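Local coordinates for fiber protein 2 (Fowl adenovirus 1, PDB 2VTW) that probably forms spikes at the capsid vertices and, through its trimeric C-terminal head, attaches the virion to a host-cell receptor, at residues A[91-95]-A[96-100]. Numbering follows the deposited sequence.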
# COMPACT_ATOMS: atom_id res chain seq x y z
N GLY A 91 20.33 13.90 6.93
CA GLY A 91 19.03 14.51 6.94
C GLY A 91 18.69 15.01 8.30
O GLY A 91 19.54 15.54 9.00
N THR A 92 17.45 14.82 8.69
CA THR A 92 16.93 15.33 9.94
C THR A 92 16.28 14.14 10.64
O THR A 92 15.47 13.42 10.03
CB THR A 92 15.91 16.45 9.66
OG1 THR A 92 16.52 17.42 8.80
CG2 THR A 92 15.41 17.11 10.95
N LEU A 93 16.68 13.92 11.90
CA LEU A 93 16.19 12.80 12.70
C LEU A 93 15.26 13.38 13.74
O LEU A 93 15.48 14.49 14.20
CB LEU A 93 17.37 12.03 13.33
CG LEU A 93 18.13 11.18 12.28
CD1 LEU A 93 19.59 10.96 12.62
CD2 LEU A 93 17.43 9.82 12.02
N GLU A 94 14.20 12.65 14.07
CA GLU A 94 13.25 13.00 15.13
C GLU A 94 12.82 11.73 15.88
O GLU A 94 12.33 10.81 15.25
CB GLU A 94 12.01 13.71 14.58
CG GLU A 94 10.96 14.07 15.67
CD GLU A 94 9.69 14.78 15.13
OE1 GLU A 94 9.65 15.09 13.90
OE2 GLU A 94 8.73 15.03 15.95
N PRO A 95 13.06 11.65 17.20
CA PRO A 95 13.82 12.59 18.04
C PRO A 95 15.24 12.77 17.48
O PRO A 95 15.73 11.89 16.79
CB PRO A 95 13.86 11.91 19.42
CG PRO A 95 12.81 10.82 19.39
CD PRO A 95 12.58 10.47 17.96
N SER A 96 15.87 13.91 17.76
CA SER A 96 17.18 14.24 17.19
C SER A 96 18.32 13.33 17.67
O SER A 96 19.33 13.20 16.96
CB SER A 96 17.52 15.73 17.45
OG SER A 96 17.34 16.07 18.82
N ASN A 97 18.16 12.71 18.84
CA ASN A 97 19.12 11.72 19.34
C ASN A 97 18.87 10.27 18.89
O ASN A 97 19.47 9.33 19.43
CB ASN A 97 19.24 11.78 20.87
CG ASN A 97 18.00 11.27 21.62
OD1 ASN A 97 16.86 11.49 21.21
ND2 ASN A 97 18.23 10.62 22.76
N ILE A 98 18.00 10.08 17.88
CA ILE A 98 17.68 8.73 17.41
C ILE A 98 18.78 8.24 16.46
O ILE A 98 19.32 9.02 15.66
CB ILE A 98 16.19 8.64 16.84
CG1 ILE A 98 15.56 7.30 17.19
CG2 ILE A 98 16.12 8.90 15.35
CD1 ILE A 98 15.35 7.11 18.66
N SER A 99 19.14 6.97 16.58
CA SER A 99 20.10 6.33 15.71
C SER A 99 19.53 6.07 14.31
O SER A 99 18.36 5.68 14.18
CB SER A 99 20.56 4.99 16.32
OG SER A 99 21.36 4.25 15.39
N MET A 100 20.38 6.25 13.29
CA MET A 100 20.04 5.91 11.92
C MET A 100 19.74 4.42 11.76
O MET A 100 19.08 4.02 10.80
CB MET A 100 21.17 6.29 10.97
CG MET A 100 21.18 7.77 10.58
SD MET A 100 19.73 8.31 9.64
CE MET A 100 19.99 7.47 8.10
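Leu93 holds CG anti to its own carbonyl carbon (chi1 -73°), and this torsion together with chi2 (152°) places CD1 and CD2 against Ile98 and Met100 on the returning chain. Met100 meets it with a side chain bent at chi2 and chi3, folded so that the sulfur rather than the terminal methyl faces the leucine: SD lies 3.6 Å from Leu93 CD2 and somewhat farther from CD1. The same CD2 packs against Ile98 CG2 at 3.7 Å, so one methyl serves two partners, while Leu93 CD1 lies 3.6 Å from Ile98 O. The Leu93 side chain crosses those of Ile98 and Met100 at about a right angle.

The reversal that makes this possible is a type I beta turn from Pro95 to Ile98, at the exit of strand 92-94 in the fibre head. Its bond runs from Ile98 N to Pro95 O, 3.1 Å long with an N-H...O angle of 149°. A cis peptide precedes Pro95, and just beyond it Ser96 CA makes a CA-H...O contact with Leu93 O at 3.4 Å. Asn97, an exposed residue, brings OD1 to 3.5 Å from Pro95 CB. Strand 92-94 pairs antiparallel with strand 4-23, whose Phe7 touches both Leu93 and Met100. The loop is also tied to the C-terminal end of the chain: Asn97 and Ser99 form backbone hydrogen bonds with Val205 and Val203, respectively. Glu94, on strand 92-94, packs on Met41 of a neighbouring subunit.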